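Local coordinates for group II chitinase (PDB 6JAW), which probably cleaves chitin chains internally as an endochitinase, this chain being one family 18 hydrolase domain, a TIM barrel, of a much longer protein, at residues S167-P172 against W192-T197; Y198-Q203 against T223-N228; W346-D351 against G360-L365. All coordinates share one frame; numbering follows the deposited sequence.

Contact 1 of 3, residues S167-P172 against W192-T197; sequences SAAVSP and WIAVMT
Segments 167-170 and 192-195 run side by side as parallel strands, their axes 4.6 Å apart and 21° from parallel, with Ala168 level with Ile193, Ala169 with Ala194 and Val170 with Val195. Ala194 N donates to Ala168 O at 2.7 Å in the carbonyl plane, and Val170 N returns a bond to Ala194 O at 2.8 Å. Beyond the last strand pair, Met196 N reaches Val170 O almost along the C=O axis. On the face carrying Ser167, Ala169, Trp192 and Ala194, the Ser167 CB sits over the five-membered ring of Trp192, 3.4 Å from its centroid, a CH-pi contact. The small residue lets the indole fold back flat over it: Trp192 CG lies between the backbone N and the carbonyl carbon (chi1 70°), which turns the ring toward the neighbouring strand. Ser167 OG hydrogen-bonds Asp124 on the preceding strand. Farther along, the bent chain of Met196 curls back, bringing CE to 3.8 Å from Ala169 CB; a methyl is small enough there for the thioether to lie beside it. On the other face the branched Val170 and Ile193 cross obliquely, and their CG2 methyls press together at 3.4 Å, tighter than usual. Val195 CG2 touches the same valine branch at 3.9 Å, and Trp234 of helix 227-236 covers both valines. Met196 also centres an inverse gamma turn, which ends the regular pairing where Pro172 packs its ring against Met196 O. Two adjacent parallel strands, with helices 174-180 and 183-189 in the connection between them, form a beta-alpha-beta crossover of the TIM barrel: Ser167, Ala169, Trp192 and Ala194 face its interior; Ala168, Val170, Ile193 and Val195 face its helical coat.

Contact 2 of 3, residues Y198-Q203 against T223-N228; sequences YDYHGQ and TYFNAN. With NAG (2-acetamido-2-deoxy-beta-D-glucopyranose), chain C; BBO (2-[3-(morpholin-4-yl)propyl]-1H-benzo[de]isoquinoline-1,3(2H)-dione), chain B.
Tyr200 lays its ring over the backbone of Phe225 and Asn226, with Asn226 N and Phe225 O over one face and Asn226 CA 3.9 Å above the plane, offset toward the rim. Its CG stands opposite its own carbonyl carbon (chi1 -71°), which carries the ring across to the other segment. A long flat side chain suits this place, since it covers the backbone of Phe225 and Asn226 and still delivers a hydroxyl to the start of the helix: Tyr200 OH rests 3.4 Å from Ala227 CA and hydrogen-bonds Thr230 OG1. The small Ala227 admits this approach. At the near end of the ring, Tyr200 CD1 meets Phe225 CB at 3.8 Å. The Phe225 ring instead presents its edge to His201, with CD2 at 4.1 Å from His201 CE1. A water lying in the imidazole plane joins the segments: it is 2.6 Å from His201 NE2 and donates to Phe225 O at 2.8 Å. The His201 ring is also held from its other nitrogen, where ND1 hydrogen-bonds Asp205 OD2. Phe225 centres an inverse gamma turn, after which Asn226 takes the N-cap position, its OD1 accepting from Tyr229 N. Asp199 meets the bound ligand, its OD2 accepting from the morpholine nitrogen N02, though the modelled length is doubtfully short. At the far end Asn228 ND2 carries the N-linked sugar, bonded to NAG C1. The loop leaving strand 192-195 is thus packed on the entry to helix 227-236; Tyr198 contacts strands 244-257 and 342-346, while Tyr224 reaches helix 174-180.

Contact 3 of 3, residues W346-D351 against G360-L365; sequences WALDLD and GKHPLL. With BBO (2-[3-(morpholin-4-yl)propyl]-1H-benzo[de]isoquinoline-1,3(2H)-dione), chain B.
Asp351 points its side chain into the start of helix 363-373, its CB already 3.5 Å from His362 ND1. With chi1 at -162° the carboxylate swings away from the backbone N and up to the first turn of the helix. OD1 accepts from Leu364 N at 3.1 Å on its syn side and also touches Pro363 CD at 3.2 Å; the proline fits the first helical position because it has no N-H to be satisfied there. OD2 takes two donors from opposite faces of the carboxylate plane: Leu365 N at 2.9 Å, and His362 ND1 at 3.0 Å, which comes from above that plane. The oxygen lies almost in the imidazole plane, although carboxylate and ring are turned 61° apart. Beside the polar grip lies a small apolar patch: Leu348 CD2 meets Leu365 CD2 at 3.7 Å, two branched chains crossing in the interior. Leu348 O, separately, lies by the edge of the imidazole near His362 CE1. At the other end of 346-351, the Trp346 ring takes ligand atom C17 over one face. Three N-H groups therefore converge on one buried carboxylate at a helix N terminus, where the helix dipole and these donors would probably favour its negative form, while the aspartate in turn fixes the rotation of His362.

From the N terminus, contact 1 comes first and closes the helical connection between two neighbouring barrel strands. Contact 2 opens straight after it, at residue 198, and closes the long irregular loop leading into helix 227-236. Contact 3 closes a short loop between the strand 342-346 and the helix 363-373. The three follow in series, none nested or crossing. Contacts 1 and 2 touch where Pro172 CB packs on Tyr200 OH, 3.4 Å away, and contacts 2 and 3 meet through Tyr198 and Trp346. Both 198-203 and 346-351 touch the bound ligand, so strand ends far apart in sequence come together around one site of the barrel.

Contact 1 of 3, residues S167-P172 against W192-T197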
loop_
_atom_site.group_PDB
_atom_site.type_symbol
_atom_site.label_atom_id
_atom_site.label_comp_id
_atom_site.label_asym_id
_atom_site.label_seq_id
_atom_site.Cartn_x
_atom_site.Cartn_y
_atom_site.Cartn_z
ATOM N N SER A 167 -8.192 10.017 -4.475
ATOM C CA SER A 167 -6.858 9.804 -3.949
ATOM C C SER A 167 -6.102 8.896 -4.901
ATOM O O SER A 167 -6.663 8.342 -5.848
ATOM C CB SER A 167 -6.903 9.199 -2.544
ATOM O OG SER A 167 -7.631 7.986 -2.560
ATOM N N ALA A 168 -4.810 8.747 -4.646
ATOM C CA ALA A 168 -3.994 7.886 -5.482
ATOM C C ALA A 168 -2.918 7.244 -4.627
ATOM O O ALA A 168 -2.331 7.896 -3.759
ATOM C CB ALA A 168 -3.353 8.662 -6.639
ATOM N N ALA A 169 -2.680 5.960 -4.870
ATOM C CA ALA A 169 -1.501 5.276 -4.363
ATOM C C ALA A 169 -0.395 5.425 -5.396
ATOM O O ALA A 169 -0.603 5.129 -6.576
ATOM C CB ALA A 169 -1.801 3.799 -4.097
ATOM N N VAL A 170 0.774 5.899 -4.959
ATOM C CA VAL A 170 1.828 6.305 -5.878
ATOM C C VAL A 170 3.152 5.642 -5.518
ATOM O O VAL A 170 3.386 5.224 -4.382
ATOM C CB VAL A 170 2.009 7.830 -5.896
ATOM C CG1 VAL A 170 0.726 8.504 -6.343
ATOM C CG2 VAL A 170 2.433 8.300 -4.515
ATOM N N SER A 171 4.037 5.605 -6.508
ATOM C CA SER A 171 5.311 4.924 -6.378
ATOM C C SER A 171 6.232 5.649 -5.395
ATOM O O SER A 171 6.209 6.879 -5.300
ATOM C CB SER A 171 5.997 4.838 -7.737
ATOM O OG SER A 171 7.326 4.373 -7.594
ATOM N N PRO A 172 7.051 4.900 -4.655
ATOM C CA PRO A 172 8.138 5.495 -3.870
ATOM C C PRO A 172 9.439 5.675 -4.638
ATOM O O PRO A 172 10.402 6.203 -4.070
ATOM C CB PRO A 172 8.338 4.452 -2.766
ATOM C CG PRO A 172 8.167 3.158 -3.521
ATOM C CD PRO A 172 7.019 3.433 -4.505
ATOM N N TRP A 192 -5.675 13.055 -0.992
ATOM C CA TRP A 192 -4.417 12.624 -0.412
ATOM C C TRP A 192 -3.673 11.774 -1.423
ATOM O O TRP A 192 -4.240 11.269 -2.397
ATOM C CB TRP A 192 -4.597 11.851 0.902
ATOM C CG TRP A 192 -5.192 10.493 0.754
ATOM C CD1 TRP A 192 -4.533 9.325 0.498
ATOM C CD2 TRP A 192 -6.572 10.156 0.885
ATOM N NE1 TRP A 192 -5.427 8.281 0.443
ATOM C CE2 TRP A 192 -6.685 8.767 0.682
ATOM C CE3 TRP A 192 -7.728 10.899 1.139
ATOM C CZ2 TRP A 192 -7.908 8.104 0.721
ATOM C CZ3 TRP A 192 -8.942 10.239 1.182
ATOM C CH2 TRP A 192 -9.022 8.854 0.974
ATOM N N ILE A 193 -2.384 11.641 -1.173
ATOM C CA ILE A 193 -1.494 10.841 -1.982
ATOM C C ILE A 193 -0.933 9.776 -1.051
ATOM O O ILE A 193 -0.282 10.102 -0.047
ATOM C CB ILE A 193 -0.388 11.701 -2.609
ATOM C CG1 ILE A 193 -0.994 12.655 -3.643
ATOM C CG2 ILE A 193 0.612 10.841 -3.263
ATOM C CD1 ILE A 193 -0.037 13.731 -4.155
ATOM N N ALA A 194 -1.230 8.511 -1.338
ATOM C CA ALA A 194 -0.735 7.408 -0.520
ATOM C C ALA A 194 0.579 6.956 -1.131
ATOM O O ALA A 194 0.601 6.270 -2.154
ATOM C CB ALA A 194 -1.748 6.269 -0.440
ATOM N N VAL A 195 1.683 7.358 -0.518
ATOM C CA VAL A 195 2.990 6.981 -1.035
ATOM C C VAL A 195 3.306 5.575 -0.547
ATOM O O VAL A 195 3.357 5.320 0.661
ATOM C CB VAL A 195 4.067 7.979 -0.603
ATOM C CG1 VAL A 195 5.378 7.601 -1.237
ATOM C CG2 VAL A 195 3.656 9.391 -0.996
ATOM N N MET A 196 3.501 4.654 -1.487
ATOM C CA MET A 196 3.706 3.245 -1.160
ATOM C C MET A 196 5.176 3.022 -0.805
ATOM O O MET A 196 5.945 2.396 -1.539
ATOM C CB MET A 196 3.258 2.368 -2.319
ATOM C CG MET A 196 1.748 2.354 -2.480
ATOM S SD MET A 196 1.195 1.367 -3.873
ATOM C CE MET A 196 1.592 2.464 -5.223
ATOM N N THR A 197 5.550 3.549 0.367
ATOM C CA THR A 197 6.922 3.476 0.873
ATOM C C THR A 197 7.222 2.072 1.405
ATOM O O THR A 197 7.498 1.861 2.583
ATOM C CB THR A 197 7.147 4.532 1.949
ATOM O OG1 THR A 197 5.987 4.617 2.784
ATOM C CG2 THR A 197 7.412 5.913 1.329
#

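Contact 2 of 3, residues Y198-Q203 against T223-N228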
loop_
_atom_site.group_PDB
_atom_site.type_symbol
_atom_site.label_atom_id
_atom_site.label_comp_id
_atom_site.label_asym_id
_atom_site.label_seq_id
_atom_site.Cartn_x
_atom_site.Cartn_y
_atom_site.Cartn_z
ATOM N N TYR A 198 7.149 1.101 0.499
ATOM C CA TYR A 198 7.489 -0.286 0.793
ATOM C C TYR A 198 7.772 -0.981 -0.531
ATOM O O TYR A 198 7.640 -0.386 -1.604
ATOM C CB TYR A 198 6.387 -1.003 1.583
ATOM C CG TYR A 198 4.984 -0.750 1.088
ATOM C CD1 TYR A 198 4.509 -1.362 -0.068
ATOM C CD2 TYR A 198 4.130 0.096 1.781
ATOM C CE1 TYR A 198 3.225 -1.131 -0.522
ATOM C CE2 TYR A 198 2.839 0.332 1.338
ATOM C CZ TYR A 198 2.392 -0.283 0.188
ATOM O OH TYR A 198 1.107 -0.050 -0.251
ATOM N N ASP A 199 8.177 -2.248 -0.441
ATOM C CA ASP A 199 8.675 -3.006 -1.589
ATOM C C ASP A 199 9.855 -2.310 -2.256
ATOM O O ASP A 199 10.023 -2.380 -3.476
ATOM C CB ASP A 199 7.571 -3.266 -2.616
ATOM C CG ASP A 199 6.518 -4.209 -2.102
ATOM O OD1 ASP A 199 6.767 -4.907 -1.092
ATOM O OD2 ASP A 199 5.429 -4.230 -2.696
ATOM N N TYR A 200 10.680 -1.619 -1.470
ATOM C CA TYR A 200 11.945 -1.139 -2.011
ATOM C C TYR A 200 12.835 -2.297 -2.435
ATOM O O TYR A 200 13.661 -2.150 -3.342
ATOM C CB TYR A 200 12.676 -0.288 -0.981
ATOM C CG TYR A 200 12.044 1.052 -0.726
ATOM C CD1 TYR A 200 12.274 2.118 -1.580
ATOM C CD2 TYR A 200 11.218 1.253 0.373
ATOM C CE1 TYR A 200 11.707 3.357 -1.341
ATOM C CE2 TYR A 200 10.649 2.487 0.623
ATOM C CZ TYR A 200 10.898 3.534 -0.237
ATOM O OH TYR A 200 10.331 4.766 0.001
ATOM N N HIS A 201 12.692 -3.445 -1.781
ATOM C CA HIS A 201 13.534 -4.596 -2.048
ATOM C C HIS A 201 12.687 -5.854 -1.995
ATOM O O HIS A 201 11.706 -5.932 -1.252
ATOM C CB HIS A 201 14.694 -4.686 -1.045
ATOM C CG HIS A 201 15.617 -3.510 -1.094
ATOM N ND1 HIS A 201 16.430 -3.246 -2.175
ATOM C CD2 HIS A 201 15.834 -2.509 -0.206
ATOM C CE1 HIS A 201 17.116 -2.140 -1.948
ATOM N NE2 HIS A 201 16.774 -1.675 -0.759
ATOM N N GLY A 202 13.071 -6.825 -2.808
ATOM C CA GLY A 202 12.394 -8.104 -2.848
ATOM C C GLY A 202 13.195 -9.079 -3.681
ATOM O O GLY A 202 14.291 -8.761 -4.147
ATOM N N GLN A 203 12.618 -10.272 -3.879
ATOM C CA GLN A 203 13.304 -11.340 -4.606
ATOM C C GLN A 203 13.849 -10.873 -5.955
ATOM O O GLN A 203 14.890 -11.365 -6.403
ATOM C CB GLN A 203 12.363 -12.537 -4.813
ATOM C CG GLN A 203 11.150 -12.257 -5.708
ATOM C CD GLN A 203 10.167 -13.422 -5.782
ATOM O OE1 GLN A 203 10.528 -14.532 -6.179
ATOM N NE2 GLN A 203 8.914 -13.167 -5.411
ATOM N N THR A 223 20.988 5.974 -2.900
ATOM C CA THR A 223 20.657 6.933 -1.863
ATOM C C THR A 223 19.158 7.141 -1.701
ATOM O O THR A 223 18.745 7.793 -0.737
ATOM C CB THR A 223 21.315 8.284 -2.163
ATOM O OG1 THR A 223 20.845 8.771 -3.426
ATOM C CG2 THR A 223 22.830 8.134 -2.220
ATOM N N TYR A 224 18.334 6.623 -2.608
ATOM C CA TYR A 224 16.933 7.016 -2.632
ATOM C C TYR A 224 15.944 5.888 -2.392
ATOM O O TYR A 224 14.734 6.137 -2.426
ATOM C CB TYR A 224 16.590 7.708 -3.957
ATOM C CG TYR A 224 17.148 7.073 -5.195
ATOM C CD1 TYR A 224 16.595 5.914 -5.715
ATOM C CD2 TYR A 224 18.214 7.657 -5.868
ATOM C CE1 TYR A 224 17.103 5.338 -6.866
ATOM C CE2 TYR A 224 18.728 7.091 -7.013
ATOM C CZ TYR A 224 18.170 5.930 -7.507
ATOM O OH TYR A 224 18.680 5.356 -8.649
ATOM N N PHE A 225 16.402 4.667 -2.146
ATOM C CA PHE A 225 15.477 3.580 -1.833
ATOM C C PHE A 225 15.239 3.503 -0.326
ATOM O O PHE A 225 15.587 2.538 0.344
ATOM C CB PHE A 225 15.992 2.256 -2.387
ATOM C CG PHE A 225 15.729 2.075 -3.850
ATOM C CD1 PHE A 225 14.974 3.000 -4.553
ATOM C CD2 PHE A 225 16.219 0.969 -4.523
ATOM C CE1 PHE A 225 14.725 2.832 -5.904
ATOM C CE2 PHE A 225 15.976 0.796 -5.872
ATOM C CZ PHE A 225 15.227 1.727 -6.563
ATOM N N ASN A 226 14.636 4.565 0.200
ATOM C CA ASN A 226 14.239 4.596 1.599
ATOM C C ASN A 226 13.131 5.624 1.752
ATOM O O ASN A 226 13.022 6.559 0.956
ATOM C CB ASN A 226 15.420 4.917 2.523
ATOM C CG ASN A 226 16.063 6.244 2.201
ATOM O OD1 ASN A 226 15.572 7.293 2.609
ATOM N ND2 ASN A 226 17.174 6.208 1.468
ATOM N N ALA A 227 12.300 5.428 2.779
ATOM C CA ALA A 227 11.108 6.256 2.928
ATOM C C ALA A 227 11.460 7.718 3.141
ATOM O O ALA A 227 10.737 8.606 2.673
ATOM C CB ALA A 227 10.254 5.746 4.087
ATOM N N ASN A 228 12.563 7.994 3.834
ATOM C CA ASN A 228 12.922 9.378 4.115
ATOM C C ASN A 228 13.188 10.147 2.823
ATOM O O ASN A 228 12.690 11.263 2.639
ATOM C CB ASN A 228 14.134 9.433 5.044
ATOM C CG ASN A 228 14.570 10.845 5.314
ATOM O OD1 ASN A 228 13.787 11.650 5.795
ATOM N ND2 ASN A 228 15.820 11.162 4.997
HETATM C C1 NAG C . 16.338 12.500 5.159
HETATM C C2 NAG C . 17.750 12.501 5.770
HETATM C C3 NAG C . 18.387 13.891 5.685
HETATM C C4 NAG C . 18.301 14.462 4.276
HETATM C C5 NAG C . 16.856 14.442 3.803
HETATM C C6 NAG C . 16.691 14.937 2.383
HETATM C C7 NAG C . 18.371 10.999 7.611
HETATM C C8 NAG C . 18.218 10.711 9.072
HETATM N N2 NAG C . 17.704 12.063 7.155
HETATM O O3 NAG C . 19.751 13.780 6.075
HETATM O O4 NAG C . 18.787 15.800 4.260
HETATM O O5 NAG C . 16.372 13.091 3.838
HETATM O O6 NAG C . 16.633 13.870 1.445
HETATM O O7 NAG C . 19.057 10.298 6.877
HETATM C C10 BBO B . 9.350 -4.283 -8.571
HETATM C C13 BBO B . 5.668 -5.520 -5.452
HETATM C C15 BBO B . 3.198 -5.394 -5.009
HETATM C C17 BBO B . 1.871 -5.140 -1.599
HETATM C C01 BBO B . 10.235 -4.600 -9.596
HETATM C C02 BBO B . 10.230 -5.878 -10.170
HETATM C C03 BBO B . 9.332 -6.843 -9.715
HETATM C C04 BBO B . 9.293 -8.136 -10.261
HETATM C C05 BBO B . 8.368 -9.065 -9.762
HETATM C C06 BBO B . 7.494 -8.741 -8.748
HETATM C C07 BBO B . 7.539 -7.486 -8.223
HETATM C C08 BBO B . 8.452 -6.526 -8.696
HETATM C C09 BBO B . 8.470 -5.240 -8.128
HETATM C C11 BBO B . 7.499 -4.887 -7.008
HETATM C C12 BBO B . 6.574 -7.134 -7.105
HETATM C C14 BBO B . 4.355 -4.850 -5.858
HETATM C C16 BBO B . 2.339 -4.576 -2.949
HETATM C C18 BBO B . 2.276 -7.243 -2.597
HETATM C C19 BBO B . 3.614 -6.652 -3.017
HETATM N N01 BBO B . 6.578 -5.844 -6.536
HETATM N N02 BBO B . 3.444 -5.309 -3.573
HETATM O O01 BBO B . 7.517 -3.610 -6.453
HETATM O O02 BBO B . 5.677 -8.100 -6.650
HETATM O O03 BBO B . 1.754 -6.537 -1.514
HETATM O O HOH W 1 17.565 0.625 0.258
#

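Contact 3 of 3, residues W346-D351 against G360-L365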
loop_
_atom_site.group_PDB
_atom_site.type_symbol
_atom_site.label_atom_id
_atom_site.label_comp_id
_atom_site.label_asym_id
_atom_site.label_seq_id
_atom_site.Cartn_x
_atom_site.Cartn_y
_atom_site.Cartn_z
ATOM N N TRP A 346 -0.772 -1.373 4.229
ATOM C CA TRP A 346 -1.065 -2.488 3.346
ATOM C C TRP A 346 -0.682 -3.746 4.109
ATOM O O TRP A 346 0.509 -4.001 4.307
ATOM C CB TRP A 346 -0.278 -2.398 2.035
ATOM C CG TRP A 346 -0.671 -3.501 1.132
ATOM C CD1 TRP A 346 -0.203 -4.787 1.149
ATOM C CD2 TRP A 346 -1.679 -3.453 0.123
ATOM N NE1 TRP A 346 -0.849 -5.534 0.196
ATOM C CE2 TRP A 346 -1.758 -4.737 -0.451
ATOM C CE3 TRP A 346 -2.516 -2.444 -0.360
ATOM C CZ2 TRP A 346 -2.640 -5.039 -1.485
ATOM C CZ3 TRP A 346 -3.395 -2.747 -1.384
ATOM C CH2 TRP A 346 -3.447 -4.032 -1.937
ATOM N N ALA A 347 -1.663 -4.526 4.563
ATOM C CA ALA A 347 -3.090 -4.262 4.437
ATOM C C ALA A 347 -3.755 -4.806 5.704
ATOM O O ALA A 347 -3.102 -5.487 6.496
ATOM C CB ALA A 347 -3.667 -4.930 3.185
ATOM N N LEU A 348 -5.045 -4.512 5.886
ATOM C CA LEU A 348 -5.735 -4.887 7.121
ATOM C C LEU A 348 -5.564 -6.368 7.434
ATOM O O LEU A 348 -5.302 -6.749 8.581
ATOM C CB LEU A 348 -7.223 -4.546 7.007
ATOM C CG LEU A 348 -7.615 -3.081 7.217
ATOM C CD1 LEU A 348 -9.011 -2.798 6.690
ATOM C CD2 LEU A 348 -7.513 -2.714 8.695
ATOM N N ASP A 349 -5.688 -7.212 6.417
ATOM C CA ASP A 349 -5.748 -8.656 6.582
ATOM C C ASP A 349 -4.391 -9.290 6.827
ATOM O O ASP A 349 -4.323 -10.510 7.011
ATOM C CB ASP A 349 -6.356 -9.278 5.330
ATOM C CG ASP A 349 -5.727 -8.726 4.065
ATOM O OD1 ASP A 349 -6.165 -7.648 3.594
ATOM O OD2 ASP A 349 -4.765 -9.344 3.569
ATOM N N LEU A 350 -3.314 -8.513 6.809
ATOM C CA LEU A 350 -1.984 -9.077 6.970
ATOM C C LEU A 350 -1.400 -8.850 8.359
ATOM O O LEU A 350 -0.465 -9.557 8.741
ATOM C CB LEU A 350 -1.040 -8.509 5.906
ATOM C CG LEU A 350 -1.525 -8.713 4.467
ATOM C CD1 LEU A 350 -0.720 -7.865 3.485
ATOM C CD2 LEU A 350 -1.452 -10.186 4.082
ATOM N N ASP A 351 -1.924 -7.887 9.112
ATOM C CA ASP A 351 -1.588 -7.738 10.520
ATOM C C ASP A 351 -2.094 -8.965 11.287
ATOM O O ASP A 351 -2.862 -9.775 10.772
ATOM C CB ASP A 351 -2.210 -6.445 11.051
ATOM C CG ASP A 351 -1.591 -5.944 12.357
ATOM O OD1 ASP A 351 -0.634 -6.540 12.901
ATOM O OD2 ASP A 351 -2.102 -4.914 12.845
ATOM N N GLY A 360 -1.419 -9.330 21.282
ATOM C CA GLY A 360 -2.671 -8.619 21.156
ATOM C C GLY A 360 -3.153 -8.585 19.716
ATOM O O GLY A 360 -2.397 -8.801 18.765
ATOM N N LYS A 361 -4.449 -8.324 19.558
ATOM C CA LYS A 361 -5.032 -8.198 18.230
ATOM C C LYS A 361 -4.498 -6.952 17.535
ATOM O O LYS A 361 -4.368 -5.892 18.149
ATOM C CB LYS A 361 -6.556 -8.123 18.315
ATOM C CG LYS A 361 -7.231 -9.425 18.707
ATOM C CD LYS A 361 -8.749 -9.278 18.733
ATOM C CE LYS A 361 -9.405 -10.459 19.440
ATOM N NZ LYS A 361 -8.392 -11.368 20.050
ATOM N N HIS A 362 -4.201 -7.084 16.248
ATOM C CA HIS A 362 -3.750 -5.967 15.427
ATOM C C HIS A 362 -2.558 -5.254 16.068
ATOM O O HIS A 362 -2.623 -4.050 16.339
ATOM C CB HIS A 362 -4.891 -4.989 15.183
ATOM C CG HIS A 362 -5.661 -5.258 13.931
ATOM N ND1 HIS A 362 -5.068 -5.276 12.686
ATOM C CD2 HIS A 362 -6.975 -5.514 13.727
ATOM C CE1 HIS A 362 -5.986 -5.529 11.768
ATOM N NE2 HIS A 362 -7.149 -5.681 12.374
ATOM N N PRO A 363 -1.462 -5.966 16.346
ATOM C CA PRO A 363 -0.339 -5.302 17.026
ATOM C C PRO A 363 0.270 -4.173 16.212
ATOM O O PRO A 363 0.606 -3.124 16.778
ATOM C CB PRO A 363 0.658 -6.448 17.257
ATOM C CG PRO A 363 0.352 -7.438 16.183
ATOM C CD PRO A 363 -1.146 -7.364 15.996
ATOM N N LEU A 364 0.415 -4.340 14.896
ATOM C CA LEU A 364 1.017 -3.275 14.100
ATOM C C LEU A 364 0.080 -2.078 13.991
ATOM O O LEU A 364 0.497 -0.929 14.184
ATOM C CB LEU A 364 1.402 -3.798 12.715
ATOM C CG LEU A 364 2.455 -4.908 12.699
ATOM C CD1 LEU A 364 2.949 -5.165 11.277
ATOM C CD2 LEU A 364 3.612 -4.556 13.620
ATOM N N LEU A 365 -1.194 -2.326 13.703
ATOM C CA LEU A 365 -2.127 -1.224 13.499
ATOM C C LEU A 365 -2.409 -0.496 14.805
ATOM O O LEU A 365 -2.550 0.732 14.818
ATOM C CB LEU A 365 -3.413 -1.750 12.869
ATOM C CG LEU A 365 -4.397 -0.736 12.290
ATOM C CD1 LEU A 365 -3.684 0.347 11.485
ATOM C CD2 LEU A 365 -5.407 -1.472 11.420
HETATM C C10 BBO B . 9.350 -4.283 -8.571
HETATM C C13 BBO B . 5.668 -5.520 -5.452
HETATM C C15 BBO B . 3.198 -5.394 -5.009
HETATM C C17 BBO B . 1.871 -5.140 -1.599
HETATM C C01 BBO B . 10.235 -4.600 -9.596
HETATM C C02 BBO B . 10.230 -5.878 -10.170
HETATM C C03 BBO B . 9.332 -6.843 -9.715
HETATM C C04 BBO B . 9.293 -8.136 -10.261
HETATM C C05 BBO B . 8.368 -9.065 -9.762
HETATM C C06 BBO B . 7.494 -8.741 -8.748
HETATM C C07 BBO B . 7.539 -7.486 -8.223
HETATM C C08 BBO B . 8.452 -6.526 -8.696
HETATM C C09 BBO B . 8.470 -5.240 -8.128
HETATM C C11 BBO B . 7.499 -4.887 -7.008
HETATM C C12 BBO B . 6.574 -7.134 -7.105
HETATM C C14 BBO B . 4.355 -4.850 -5.858
HETATM C C16 BBO B . 2.339 -4.576 -2.949
HETATM C C18 BBO B . 2.276 -7.243 -2.597
HETATM C C19 BBO B . 3.614 -6.652 -3.017
HETATM N N01 BBO B . 6.578 -5.844 -6.536
HETATM N N02 BBO B . 3.444 -5.309 -3.573
HETATM O O01 BBO B . 7.517 -3.610 -6.453
HETATM O O02 BBO B . 5.677 -8.100 -6.650
HETATM O O03 BBO B . 1.754 -6.537 -1.514
#